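PDB 4IT1: putative glucarate dehydratase from Pseudomonas fluorescens, which probably catalyses the magnesium-dependent dehydration of D-glucarate to 5-dehydro-4-deoxy-D-glucarate. Local coordinates for residues A168-K173 and Q194-Q199; F209-L214 and P239-P244; C227-K232 and G261-Y266. One frame throughout, in Å; residues are numbered along the deposited sequence.

Contact 1: residues A168-K173 and Q194-Q199; sequences AYLFFK and QQIVAQ
The flat carboxamide of Q199 meets the backbone of F171 in its own plane, giving and taking one hydrogen bond. Its NE2 donates to F171 O at 2.8 Å, with that oxygen only 13° out of the amide plane. Its OE1 accepts from F171 N at 3.2 Å, in the carbonyl plane and on a lone pair. The chain arrives almost straight: CG stands anti to the backbone N (chi1 -175°) and the extended arm reaches from the helix to F171. The second flat group, the F172 ring, is met obliquely by I196, whose CG1 lies 3.8 Å from F172 CE1. I196 divides its branches, for CG2 touches L170 CD1 at 3.9 Å while CD1 reaches F171 O at 3.3 Å. L170 runs past Q199 in the opposite direction, its CD2 3.8 Å from Q199 OE1. This is helix 193-207 packing on strand 163-170 and the residues that follow it in the barrel domain, where the F171 side chain comes within about 4 Å (nearest atoms) of a bound tartrate. A buried amide matched to one N-H and one C=O has a partner at both oxygen and nitrogen, and the pairing probably fixes which end is oxygen and opposes a flip.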
ATOM      1  N   ALA A 168      -5.666 -27.979   2.698  1.00 52.73           N
ATOM      2  CA  ALA A 168      -5.216 -28.947   3.677  1.00 63.21           C
ATOM      3  C   ALA A 168      -3.703 -29.042   3.536  1.00 62.16           C
ATOM      4  O   ALA A 168      -3.208 -29.406   2.461  1.00 55.33           O
ATOM      5  CB  ALA A 168      -5.861 -30.297   3.411  1.00 50.48           C
ATOM      6  N   TYR A 169      -2.977 -28.687   4.598  1.00 64.37           N
ATOM      7  CA  TYR A 169      -1.510 -28.776   4.590  1.00 53.23           C
ATOM      8  C   TYR A 169      -1.035 -30.147   5.084  1.00 52.89           C
ATOM      9  O   TYR A 169      -1.012 -30.410   6.287  1.00 52.19           O
ATOM     10  CB  TYR A 169      -0.863 -27.637   5.401  1.00 47.86           C
ATOM     11  CG  TYR A 169       0.377 -27.041   4.720  1.00 55.04           C
ATOM     12  CD1 TYR A 169       1.339 -27.863   4.112  1.00 48.05           C
ATOM     13  CD2 TYR A 169       0.577 -25.657   4.674  1.00 53.54           C
ATOM     14  CE1 TYR A 169       2.447 -27.326   3.477  1.00 56.77           C
ATOM     15  CE2 TYR A 169       1.694 -25.113   4.043  1.00 66.28           C
ATOM     16  CZ  TYR A 169       2.625 -25.955   3.450  1.00 64.75           C
ATOM     17  OH  TYR A 169       3.735 -25.433   2.822  1.00 74.46           O
ATOM     18  N   LEU A 170      -0.664 -31.007   4.135  1.00 49.49           N
ATOM     19  CA  LEU A 170      -0.234 -32.372   4.413  1.00 49.80           C
ATOM     20  C   LEU A 170       1.272 -32.506   4.651  1.00 66.72           C
ATOM     21  O   LEU A 170       2.085 -31.891   3.946  1.00 59.87           O
ATOM     22  CB  LEU A 170      -0.592 -33.287   3.242  1.00 61.93           C
ATOM     23  CG  LEU A 170      -2.014 -33.383   2.697  1.00 63.17           C
ATOM     24  CD1 LEU A 170      -2.075 -34.536   1.700  1.00 54.65           C
ATOM     25  CD2 LEU A 170      -3.019 -33.570   3.821  1.00 49.12           C
ATOM     26  N   PHE A 171       1.624 -33.362   5.610  1.00 57.22           N
ATOM     27  CA  PHE A 171       3.008 -33.641   5.976  1.00 59.98           C
ATOM     28  C   PHE A 171       3.257 -35.135   6.018  1.00 58.70           C
ATOM     29  O   PHE A 171       2.373 -35.907   6.394  1.00 63.89           O
ATOM     30  CB  PHE A 171       3.298 -33.112   7.376  1.00 53.10           C
ATOM     31  CG  PHE A 171       3.434 -31.628   7.450  1.00 57.89           C
ATOM     32  CD1 PHE A 171       2.311 -30.818   7.574  1.00 56.70           C
ATOM     33  CD2 PHE A 171       4.693 -31.034   7.425  1.00 58.95           C
ATOM     34  CE1 PHE A 171       2.436 -29.439   7.659  1.00 58.17           C
ATOM     35  CE2 PHE A 171       4.825 -29.654   7.512  1.00 63.78           C
ATOM     36  CZ  PHE A 171       3.695 -28.854   7.626  1.00 69.56           C
ATOM     37  N   PHE A 172       4.465 -35.541   5.651  1.00 52.78           N
ATOM     38  CA  PHE A 172       4.960 -36.836   6.077  1.00 53.97           C
ATOM     39  C   PHE A 172       5.324 -36.706   7.556  1.00 61.37           C
ATOM     40  O   PHE A 172       5.716 -35.627   8.015  1.00 49.21           O
ATOM     41  CB  PHE A 172       6.153 -37.272   5.240  1.00 50.30           C
ATOM     42  CG  PHE A 172       5.829 -37.444   3.784  1.00 61.62           C
ATOM     43  CD1 PHE A 172       5.253 -38.622   3.320  1.00 60.23           C
ATOM     44  CD2 PHE A 172       6.084 -36.423   2.873  1.00 58.77           C
ATOM     45  CE1 PHE A 172       4.946 -38.787   1.972  1.00 65.70           C
ATOM     46  CE2 PHE A 172       5.785 -36.584   1.525  1.00 66.69           C
ATOM     47  CZ  PHE A 172       5.213 -37.768   1.072  1.00 64.95           C
ATOM     48  N   LYS A 173       5.132 -37.787   8.309  1.00 63.40           N
ATOM     49  CA  LYS A 173       5.431 -37.787   9.738  1.00 62.17           C
ATOM     50  C   LYS A 173       5.777 -39.189  10.220  1.00 60.72           C
ATOM     51  O   LYS A 173       5.414 -40.179   9.576  1.00 62.31           O
ATOM     52  CB  LYS A 173       4.268 -37.188  10.557  1.00 66.45           C
ATOM     53  CG  LYS A 173       2.991 -38.035  10.614  1.00 69.36           C
ATOM     54  CD  LYS A 173       1.830 -37.293  11.274  1.00 61.56           C
ATOM     55  CE  LYS A 173       1.990 -37.164  12.787  1.00 59.16           C
ATOM     56  NZ  LYS A 173       2.001 -38.486  13.484  1.00 54.42           N
ATOM     57  N   GLN A 194      -0.731 -44.408   0.698  1.00 70.59           N
ATOM     58  CA  GLN A 194      -1.892 -44.845   1.471  1.00 76.41           C
ATOM     59  C   GLN A 194      -2.119 -44.001   2.729  1.00 67.64           C
ATOM     60  O   GLN A 194      -3.234 -43.543   2.987  1.00 68.39           O
ATOM     61  CB  GLN A 194      -1.737 -46.320   1.838  1.00 86.12           C
ATOM     62  CG  GLN A 194      -2.989 -46.970   2.398  1.00 98.35           C
ATOM     63  CD  GLN A 194      -2.907 -48.484   2.388  1.00109.10           C
ATOM     64  OE1 GLN A 194      -2.436 -49.087   1.422  1.00113.24           O
ATOM     65  NE2 GLN A 194      -3.373 -49.107   3.464  1.00109.31           N
ATOM     66  N   GLN A 195      -1.053 -43.780   3.492  1.00 67.62           N
ATOM     67  CA  GLN A 195      -1.141 -43.071   4.771  1.00 67.91           C
ATOM     68  C   GLN A 195      -1.358 -41.571   4.582  1.00 65.46           C
ATOM     69  O   GLN A 195      -1.972 -40.913   5.429  1.00 66.38           O
ATOM     70  CB  GLN A 195       0.123 -43.317   5.599  1.00 72.94           C
ATOM     71  CG  GLN A 195       0.350 -44.771   5.983  1.00 67.09           C
ATOM     72  CD  GLN A 195       1.806 -45.092   6.283  1.00 80.81           C
ATOM     73  OE1 GLN A 195       2.725 -44.554   5.662  1.00 77.55           O
ATOM     74  NE2 GLN A 195       2.021 -45.992   7.231  1.00 79.25           N
ATOM     75  N   ILE A 196      -0.835 -41.042   3.476  1.00 66.50           N
ATOM     76  CA  ILE A 196      -1.016 -39.628   3.124  1.00 66.40           C
ATOM     77  C   ILE A 196      -2.442 -39.363   2.630  1.00 56.71           C
ATOM     78  O   ILE A 196      -3.100 -38.425   3.097  1.00 50.13           O
ATOM     79  CB  ILE A 196       0.068 -39.131   2.121  1.00 57.77           C
ATOM     80  CG1 ILE A 196       1.279 -38.566   2.878  1.00 63.22           C
ATOM     81  CG2 ILE A 196      -0.467 -38.057   1.182  1.00 62.39           C
ATOM     82  CD1 ILE A 196       0.999 -37.301   3.676  1.00 58.89           C
ATOM     83  N   VAL A 197      -2.911 -40.208   1.707  1.00 64.48           N
ATOM     84  CA  VAL A 197      -4.296 -40.161   1.218  1.00 64.65           C
ATOM     85  C   VAL A 197      -5.259 -40.157   2.405  1.00 52.48           C
ATOM     86  O   VAL A 197      -6.132 -39.291   2.509  1.00 55.99           O
ATOM     87  CB  VAL A 197      -4.598 -41.332   0.250  1.00 75.03           C
ATOM     88  CG1 VAL A 197      -6.099 -41.532   0.069  1.00 78.96           C
ATOM     89  CG2 VAL A 197      -3.931 -41.095  -1.101  1.00 81.01           C
ATOM     90  N   ALA A 198      -5.051 -41.109   3.312  1.00 57.86           N
ATOM     91  CA  ALA A 198      -5.807 -41.210   4.554  1.00 54.00           C
ATOM     92  C   ALA A 198      -5.709 -39.943   5.409  1.00 56.59           C
ATOM     93  O   ALA A 198      -6.700 -39.522   6.008  1.00 61.38           O
ATOM     94  CB  ALA A 198      -5.338 -42.420   5.342  1.00 52.47           C
ATOM     95  N   GLN A 199      -4.524 -39.337   5.460  1.00 56.76           N
ATOM     96  CA  GLN A 199      -4.319 -38.127   6.262  1.00 60.42           C
ATOM     97  C   GLN A 199      -5.124 -36.949   5.699  1.00 61.27           C
ATOM     98  O   GLN A 199      -5.719 -36.167   6.452  1.00 53.30           O
ATOM     99  CB  GLN A 199      -2.825 -37.776   6.355  1.00 62.86           C
ATOM    100  CG  GLN A 199      -2.524 -36.590   7.266  1.00 58.68           C
ATOM    101  CD  GLN A 199      -1.121 -36.027   7.079  1.00 65.58           C
ATOM    102  OE1 GLN A 199      -0.949 -34.871   6.681  1.00 63.65           O
ATOM    103  NE2 GLN A 199      -0.111 -36.840   7.373  1.00 53.96           N
TER

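Contact 2: residues F209-L214 and P239-P244; sequences FKSIKL and PLRIDP. With MG (magnesium ion), chain E.
R241 leaves its strand beside K213, its CB 3.8 Å from K213 CE, and the side chain then turns back over S211. After the bend at chi2 (143°), the guanidinium lays one face on S211 CB, which is 3.7 Å from R241 CZ. At the tip, NH1 lies near S211 OG and makes a weak bond to a water that also accepts from K213 NZ, whose main partner is D369; NH2 donates to Q265. With an alanine here, S211 CB would probably lose its flat cover and Q265 its donor. The two strands pair in parallel register: I212 N donates to P239 O at 2.9 Å in a nearly straight bond (176°), and the bonding runs on to D243 N and L214 O, 3.0 Å apart. On the opposite sheet face from K213 and R241, I212 CB meets L240 CD2 at 3.7 Å. The pairing joins the two strands of a beta-alpha-beta unit and carries D243 to the metal. D243 OD2 binds magnesium at 2.0 Å, and D243 OD1 accepts from a metal-bound water at 2.6 Å and from N245 N. One carboxylate grips the ion and one of its waters, while E268, N291 and two more waters complete the metal's coordination.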
ATOM      1  N   PHE A 209     -11.795 -28.776   3.249  1.00 70.95           N
ATOM      2  CA  PHE A 209     -10.833 -28.097   2.379  1.00 61.93           C
ATOM      3  C   PHE A 209     -11.039 -28.509   0.918  1.00 67.50           C
ATOM      4  O   PHE A 209     -11.254 -29.693   0.617  1.00 56.70           O
ATOM      5  CB  PHE A 209      -9.384 -28.405   2.807  1.00 65.97           C
ATOM      6  CG  PHE A 209      -9.000 -27.865   4.170  1.00 48.08           C
ATOM      7  CD1 PHE A 209      -9.129 -26.516   4.467  1.00 45.20           C
ATOM      8  CD2 PHE A 209      -8.476 -28.711   5.146  1.00 56.94           C
ATOM      9  CE1 PHE A 209      -8.772 -26.021   5.717  1.00 49.88           C
ATOM     10  CE2 PHE A 209      -8.101 -28.223   6.396  1.00 48.62           C
ATOM     11  CZ  PHE A 209      -8.253 -26.875   6.682  1.00 51.33           C
ATOM     12  N   LYS A 210     -10.966 -27.531   0.015  1.00 64.34           N
ATOM     13  CA  LYS A 210     -11.197 -27.779  -1.415  1.00 69.25           C
ATOM     14  C   LYS A 210      -9.912 -27.840  -2.244  1.00 68.17           C
ATOM     15  O   LYS A 210      -9.960 -28.038  -3.457  1.00 66.73           O
ATOM     16  CB  LYS A 210     -12.185 -26.758  -1.992  1.00 73.81           C
ATOM     17  CG  LYS A 210     -13.622 -26.992  -1.544  1.00 82.63           C
ATOM     18  CD  LYS A 210     -14.563 -25.887  -2.003  1.00 85.68           C
ATOM     19  CE  LYS A 210     -15.958 -26.102  -1.440  1.00 89.49           C
ATOM     20  NZ  LYS A 210     -16.909 -25.046  -1.883  1.00103.01           N
ATOM     21  N   SER A 211      -8.768 -27.691  -1.575  1.00 72.68           N
ATOM     22  CA  SER A 211      -7.455 -27.794  -2.220  1.00 67.43           C
ATOM     23  C   SER A 211      -6.427 -28.430  -1.288  1.00 66.91           C
ATOM     24  O   SER A 211      -6.603 -28.429  -0.069  1.00 69.45           O
ATOM     25  CB  SER A 211      -6.976 -26.420  -2.682  1.00 55.55           C
ATOM     26  OG  SER A 211      -7.112 -25.472  -1.646  1.00 56.64           O
ATOM     27  N   ILE A 212      -5.357 -28.976  -1.864  1.00 65.07           N
ATOM     28  CA  ILE A 212      -4.341 -29.686  -1.079  1.00 65.87           C
ATOM     29  C   ILE A 212      -2.897 -29.210  -1.345  1.00 64.33           C
ATOM     30  O   ILE A 212      -2.460 -29.105  -2.506  1.00 59.96           O
ATOM     31  CB  ILE A 212      -4.426 -31.215  -1.296  1.00 58.48           C
ATOM     32  CG1 ILE A 212      -5.845 -31.738  -1.017  1.00 68.08           C
ATOM     33  CG2 ILE A 212      -3.434 -31.931  -0.396  1.00 57.51           C
ATOM     34  CD1 ILE A 212      -6.126 -33.116  -1.592  1.00 54.76           C
ATOM     35  N   LYS A 213      -2.167 -28.932  -0.261  1.00 55.30           N
ATOM     36  CA  LYS A 213      -0.716 -28.680  -0.335  1.00 57.64           C
ATOM     37  C   LYS A 213       0.093 -29.710   0.452  1.00 53.98           C
ATOM     38  O   LYS A 213      -0.087 -29.854   1.670  1.00 57.88           O
ATOM     39  CB  LYS A 213      -0.361 -27.271   0.162  1.00 55.02           C
ATOM     40  CG  LYS A 213       1.144 -26.980   0.126  1.00 49.97           C
ATOM     41  CD  LYS A 213       1.447 -25.501   0.255  1.00 46.50           C
ATOM     42  CE  LYS A 213       1.226 -24.755  -1.054  1.00 42.33           C
ATOM     43  NZ  LYS A 213       0.994 -23.307  -0.772  1.00 40.05           N
ATOM     44  N   LEU A 214       0.995 -30.404  -0.238  1.00 44.71           N
ATOM     45  CA  LEU A 214       1.911 -31.337   0.421  1.00 53.60           C
ATOM     46  C   LEU A 214       3.287 -30.721   0.750  1.00 55.17           C
ATOM     47  O   LEU A 214       3.949 -30.148  -0.125  1.00 50.21           O
ATOM     48  CB  LEU A 214       2.095 -32.591  -0.438  1.00 44.94           C
ATOM     49  CG  LEU A 214       3.091 -33.621   0.089  1.00 46.41           C
ATOM     50  CD1 LEU A 214       2.496 -34.427   1.235  1.00 48.56           C
ATOM     51  CD2 LEU A 214       3.564 -34.531  -1.033  1.00 49.69           C
ATOM     52  N   PRO A 239      -7.408 -29.037  -6.513  1.00 59.68           N
ATOM     53  CA  PRO A 239      -6.147 -28.423  -6.937  1.00 60.83           C
ATOM     54  C   PRO A 239      -5.008 -28.872  -6.017  1.00 62.65           C
ATOM     55  O   PRO A 239      -5.143 -28.805  -4.786  1.00 57.21           O
ATOM     56  CB  PRO A 239      -6.416 -26.919  -6.782  1.00 60.64           C
ATOM     57  CG  PRO A 239      -7.905 -26.787  -6.783  1.00 64.14           C
ATOM     58  CD  PRO A 239      -8.391 -28.024  -6.090  1.00 57.68           C
ATOM     59  N   LEU A 240      -3.918 -29.356  -6.616  1.00 53.23           N
ATOM     60  CA  LEU A 240      -2.778 -29.886  -5.856  1.00 58.38           C
ATOM     61  C   LEU A 240      -1.521 -29.019  -5.977  1.00 56.60           C
ATOM     62  O   LEU A 240      -1.170 -28.556  -7.071  1.00 51.60           O
ATOM     63  CB  LEU A 240      -2.465 -31.326  -6.276  1.00 55.62           C
ATOM     64  CG  LEU A 240      -3.588 -32.364  -6.165  1.00 55.51           C
ATOM     65  CD1 LEU A 240      -3.196 -33.667  -6.847  1.00 51.91           C
ATOM     66  CD2 LEU A 240      -3.960 -32.615  -4.715  1.00 56.51           C
ATOM     67  N   ARG A 241      -0.865 -28.805  -4.837  1.00 56.52           N
ATOM     68  CA  ARG A 241       0.363 -28.001  -4.736  1.00 63.08           C
ATOM     69  C   ARG A 241       1.403 -28.701  -3.847  1.00 65.55           C
ATOM     70  O   ARG A 241       1.041 -29.486  -2.966  1.00 57.07           O
ATOM     71  CB  ARG A 241       0.047 -26.634  -4.130  1.00 55.03           C
ATOM     72  CG  ARG A 241      -1.002 -25.825  -4.862  1.00 55.84           C
ATOM     73  CD  ARG A 241      -1.883 -25.061  -3.884  1.00 61.46           C
ATOM     74  NE  ARG A 241      -3.120 -24.627  -4.530  1.00 65.90           N
ATOM     75  CZ  ARG A 241      -4.225 -24.230  -3.902  1.00 67.16           C
ATOM     76  NH1 ARG A 241      -4.293 -24.199  -2.576  1.00 61.48           N
ATOM     77  NH2 ARG A 241      -5.279 -23.865  -4.616  1.00 59.98           N
ATOM     78  N   ILE A 242       2.688 -28.405  -4.075  1.00 59.56           N
ATOM     79  CA  ILE A 242       3.778 -28.906  -3.215  1.00 52.03           C
ATOM     80  C   ILE A 242       4.788 -27.834  -2.841  1.00 56.00           C
ATOM     81  O   ILE A 242       5.018 -26.898  -3.604  1.00 55.10           O
ATOM     82  CB  ILE A 242       4.557 -30.079  -3.844  1.00 50.62           C
ATOM     83  CG1 ILE A 242       4.979 -29.745  -5.280  1.00 59.45           C
ATOM     84  CG2 ILE A 242       3.749 -31.359  -3.766  1.00 57.90           C
ATOM     85  CD1 ILE A 242       6.059 -30.645  -5.836  1.00 49.22           C
ATOM     86  N   ASP A 243       5.395 -27.999  -1.667  1.00 50.25           N
ATOM     87  CA  ASP A 243       6.469 -27.126  -1.194  1.00 48.57           C
ATOM     88  C   ASP A 243       7.702 -27.958  -0.839  1.00 48.74           C
ATOM     89  O   ASP A 243       7.836 -28.408   0.302  1.00 53.50           O
ATOM     90  CB  ASP A 243       6.009 -26.326   0.034  1.00 50.21           C
ATOM     91  CG  ASP A 243       7.019 -25.262   0.463  1.00 53.60           C
ATOM     92  OD1 ASP A 243       8.126 -25.206  -0.118  1.00 49.69           O
ATOM     93  OD2 ASP A 243       6.704 -24.465   1.378  1.00 44.09           O
ATOM     94  N   PRO A 244       8.606 -28.182  -1.811  1.00 50.23           N
ATOM     95  CA  PRO A 244       9.833 -28.916  -1.475  1.00 46.67           C
ATOM     96  C   PRO A 244      10.895 -28.073  -0.748  1.00 44.97           C
ATOM     97  O   PRO A 244      12.011 -28.544  -0.556  1.00 52.79           O
ATOM     98  CB  PRO A 244      10.362 -29.384  -2.844  1.00 47.51           C
ATOM     99  CG  PRO A 244       9.255 -29.130  -3.826  1.00 50.54           C
ATOM    100  CD  PRO A 244       8.474 -27.982  -3.264  1.00 48.44           C
TER
HETATM  101 MG    MG E 501       7.136 -22.562   1.925  1.00 53.20          MG
HETATM  102  O   HOH W   1      -2.232 -23.466  -0.346  1.00 48.67           O
HETATM  103  O   HOH W   2       8.792 -22.754   0.550  1.00 41.55           O
HETATM  104  O   HOH W   3       5.673 -22.462   3.427  1.00 44.79           O
HETATM  105  O   HOH W   4       8.536 -22.601   3.415  1.00 55.88           O

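Contact 3: residues C227-K232 and G261-Y266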
ATOM      1  N   CYS A 227       3.017 -40.160  -4.393  1.00 57.01           N
ATOM      2  CA  CYS A 227       2.039 -39.746  -3.383  1.00 55.09           C
ATOM      3  C   CYS A 227       1.089 -38.671  -3.908  1.00 61.37           C
ATOM      4  O   CYS A 227      -0.068 -38.595  -3.481  1.00 60.87           O
ATOM      5  CB  CYS A 227       2.730 -39.273  -2.103  1.00 50.29           C
ATOM      6  SG  CYS A 227       3.685 -40.572  -1.275  1.00 63.68           S
ATOM      7  N   ILE A 228       1.574 -37.847  -4.830  1.00 56.42           N
ATOM      8  CA  ILE A 228       0.716 -36.855  -5.476  1.00 66.20           C
ATOM      9  C   ILE A 228      -0.272 -37.534  -6.426  1.00 56.71           C
ATOM     10  O   ILE A 228      -1.460 -37.219  -6.406  1.00 62.44           O
ATOM     11  CB  ILE A 228       1.535 -35.770  -6.201  1.00 67.42           C
ATOM     12  CG1 ILE A 228       2.107 -34.789  -5.183  1.00 61.91           C
ATOM     13  CG2 ILE A 228       0.679 -35.007  -7.205  1.00 58.40           C
ATOM     14  CD1 ILE A 228       3.433 -34.214  -5.616  1.00 75.99           C
ATOM     15  N   LYS A 229       0.227 -38.463  -7.241  1.00 57.96           N
ATOM     16  CA  LYS A 229      -0.616 -39.274  -8.127  1.00 66.76           C
ATOM     17  C   LYS A 229      -1.778 -39.890  -7.347  1.00 73.05           C
ATOM     18  O   LYS A 229      -2.946 -39.736  -7.729  1.00 71.91           O
ATOM     19  CB  LYS A 229       0.196 -40.393  -8.793  1.00 64.99           C
ATOM     20  CG  LYS A 229       1.412 -39.943  -9.588  1.00 71.35           C
ATOM     21  CD  LYS A 229       1.057 -39.513 -10.998  1.00 69.75           C
ATOM     22  CE  LYS A 229       2.313 -39.201 -11.789  1.00 71.23           C
ATOM     23  NZ  LYS A 229       2.004 -38.304 -12.934  1.00 66.52           N
ATOM     24  N   ALA A 230      -1.447 -40.567  -6.248  1.00 64.37           N
ATOM     25  CA  ALA A 230      -2.437 -41.217  -5.398  1.00 63.46           C
ATOM     26  C   ALA A 230      -3.459 -40.219  -4.839  1.00 69.53           C
ATOM     27  O   ALA A 230      -4.648 -40.533  -4.744  1.00 71.53           O
ATOM     28  CB  ALA A 230      -1.752 -41.983  -4.277  1.00 59.38           C
ATOM     29  N   LEU A 231      -2.997 -39.019  -4.488  1.00 63.42           N
ATOM     30  CA  LEU A 231      -3.886 -37.942  -4.048  1.00 71.71           C
ATOM     31  C   LEU A 231      -4.804 -37.423  -5.164  1.00 79.07           C
ATOM     32  O   LEU A 231      -5.957 -37.068  -4.903  1.00 73.88           O
ATOM     33  CB  LEU A 231      -3.083 -36.775  -3.471  1.00 71.10           C
ATOM     34  CG  LEU A 231      -2.606 -36.870  -2.023  1.00 70.98           C
ATOM     35  CD1 LEU A 231      -1.501 -35.853  -1.776  1.00 74.66           C
ATOM     36  CD2 LEU A 231      -3.761 -36.653  -1.061  1.00 61.12           C
ATOM     37  N   LYS A 232      -4.275 -37.363  -6.388  1.00 73.88           N
ATOM     38  CA  LYS A 232      -5.034 -36.935  -7.571  1.00 77.58           C
ATOM     39  C   LYS A 232      -6.080 -37.993  -7.928  1.00 80.89           C
ATOM     40  O   LYS A 232      -7.217 -37.665  -8.288  1.00 77.50           O
ATOM     41  CB  LYS A 232      -4.089 -36.703  -8.758  1.00 62.89           C
ATOM     42  CG  LYS A 232      -4.732 -36.089  -9.993  1.00 64.96           C
ATOM     43  CD  LYS A 232      -3.900 -36.387 -11.236  1.00 71.94           C
ATOM     44  CE  LYS A 232      -4.512 -35.804 -12.505  1.00 78.00           C
ATOM     45  NZ  LYS A 232      -4.348 -34.322 -12.599  1.00 83.10           N
ATOM     46  N   GLY A 261       3.572 -34.163 -15.119  1.00 69.81           N
ATOM     47  CA  GLY A 261       2.791 -33.608 -16.232  1.00 70.72           C
ATOM     48  C   GLY A 261       2.087 -32.309 -15.880  1.00 75.35           C
ATOM     49  O   GLY A 261       2.700 -31.241 -15.877  1.00 81.82           O
ATOM     50  N   ASP A 262       0.794 -32.407 -15.581  1.00 73.03           N
ATOM     51  CA  ASP A 262       0.012 -31.256 -15.127  1.00 69.28           C
ATOM     52  C   ASP A 262      -0.851 -31.596 -13.915  1.00 58.41           C
ATOM     53  O   ASP A 262      -1.872 -30.956 -13.665  1.00 60.61           O
ATOM     54  CB  ASP A 262      -0.819 -30.635 -16.268  1.00 82.59           C
ATOM     55  CG  ASP A 262      -1.529 -31.677 -17.131  1.00 91.82           C
ATOM     56  OD1 ASP A 262      -2.184 -32.594 -16.584  1.00 89.97           O
ATOM     57  OD2 ASP A 262      -1.440 -31.561 -18.372  1.00 93.65           O
ATOM     58  N   ASP A 263      -0.415 -32.599 -13.151  1.00 65.41           N
ATOM     59  CA  ASP A 263      -1.082 -32.985 -11.901  1.00 60.74           C
ATOM     60  C   ASP A 263      -1.149 -31.848 -10.884  1.00 54.97           C
ATOM     61  O   ASP A 263      -1.980 -31.878  -9.975  1.00 57.29           O
ATOM     62  CB  ASP A 263      -0.385 -34.193 -11.263  1.00 70.24           C
ATOM     63  CG  ASP A 263      -0.512 -35.464 -12.095  1.00 81.36           C
ATOM     64  OD1 ASP A 263      -1.126 -35.433 -13.185  1.00 80.33           O
ATOM     65  OD2 ASP A 263       0.018 -36.505 -11.652  1.00 94.39           O
ATOM     66  N   LEU A 264      -0.285 -30.843 -11.042  1.00 55.89           N
ATOM     67  CA  LEU A 264      -0.168 -29.761 -10.058  1.00 55.13           C
ATOM     68  C   LEU A 264      -0.688 -28.412 -10.528  1.00 47.82           C
ATOM     69  O   LEU A 264      -0.409 -27.993 -11.649  1.00 51.71           O
ATOM     70  CB  LEU A 264       1.290 -29.595  -9.608  1.00 59.48           C
ATOM     71  CG  LEU A 264       1.961 -30.682  -8.760  1.00 60.87           C
ATOM     72  CD1 LEU A 264       3.331 -30.187  -8.340  1.00 58.99           C
ATOM     73  CD2 LEU A 264       1.149 -31.049  -7.525  1.00 55.41           C
ATOM     74  N   GLN A 265      -1.406 -27.723  -9.644  1.00 45.94           N
ATOM     75  CA  GLN A 265      -1.789 -26.326  -9.871  1.00 51.55           C
ATOM     76  C   GLN A 265      -0.565 -25.397  -9.900  1.00 60.85           C
ATOM     77  O   GLN A 265      -0.435 -24.575 -10.815  1.00 65.62           O
ATOM     78  CB  GLN A 265      -2.794 -25.849  -8.814  1.00 49.57           C
ATOM     79  CG  GLN A 265      -3.478 -24.539  -9.182  1.00 48.50           C
ATOM     80  CD  GLN A 265      -4.390 -23.999  -8.087  1.00 58.56           C
ATOM     81  OE1 GLN A 265      -4.052 -24.032  -6.906  1.00 57.79           O
ATOM     82  NE2 GLN A 265      -5.552 -23.485  -8.483  1.00 66.01           N
ATOM     83  N   TYR A 266       0.308 -25.518  -8.893  1.00 54.61           N
ATOM     84  CA  TYR A 266       1.601 -24.810  -8.876  1.00 53.67           C
ATOM     85  C   TYR A 266       2.662 -25.501  -8.014  1.00 53.79           C
ATOM     86  O   TYR A 266       2.335 -26.295  -7.137  1.00 55.21           O
ATOM     87  CB  TYR A 266       1.453 -23.322  -8.483  1.00 46.26           C
ATOM     88  CG  TYR A 266       1.039 -23.008  -7.044  1.00 47.96           C
ATOM     89  CD1 TYR A 266       1.878 -23.286  -5.960  1.00 49.05           C
ATOM     90  CD2 TYR A 266      -0.167 -22.366  -6.776  1.00 48.36           C
ATOM     91  CE1 TYR A 266       1.507 -22.967  -4.654  1.00 43.59           C
ATOM     92  CE2 TYR A 266      -0.544 -22.045  -5.474  1.00 41.70           C
ATOM     93  CZ  TYR A 266       0.290 -22.350  -4.419  1.00 46.86           C
ATOM     94  OH  TYR A 266      -0.099 -22.026  -3.125  1.00 53.49           O
TER
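Residues 227-232 of helix 221-234 face an irregular segment, with K232 and D263 closest at the backbone (CA to CA 7.1 Å); G261, with positive phi, is the residue at which the chain leaves the preceding helical conformation. D263 then turns its side chain toward the helix and offers its carboxylate to two lysines a turn apart. K229 NZ donates to D263 OD2 at 3.0 Å, approaching from above the carboxylate plane, 39° out of it, and its CD also lies against that oxygen at 3.2 Å. K229 starts out pointing away from the loop; the bend at chi2 (-84°) is what swings its amine back to the acid. The second oxygen, D263 OD1, pairs with K232 NZ at 3.5 Å, a longer salt bridge. Here the extended chain lays K232 CD over the carboxylate face, 3.6 Å from D263 CG, and the bend at chi4 (74°) turns NZ back beside D263 CA. The acid is thus shared, one lysine to each oxygen, and the two ammonium groups probably offset its charge; K229 NZ also donates to L259 O, its stronger polar partner. Below this polar network, I228 CG2 touches L264 CD2 at 4.0 Å, the side chains crossing at about a right angle. I228 and L264 both rest on I242 of strand 240-243, and K232 leans on L240 of the same strand. The helix meets helix 193-207 through L231, against I196 and A200, while Q265 leads the loop onward into strand 266-268, bound by its backbone to L240.

From the N terminus, contact 1 comes first, closing a mostly irregular excursion of 20 residues between strand 163-170 and helix 193-207. Contact 2 opens after it and spans helix 221-234 to join strands 212-215 and 240-243. Contact 3 starts inside that span and ends beyond it, so contacts 2 and 3 cross while contact 1 stands in series with both. Contacts 1 and 2 share a sheet: L170 N lies 2.8 Å from K213 O, a probable hydrogen bond. Contact 3 packs on contact 2 where L264 CD2 lies 3.4 Å from L240 O, and on contact 1 where C227 SG lies 3.9 Å from F172 CE1. Together they join a helix to a strand, two neighbouring strands to each other, and a helix to the loop leading into the next strand.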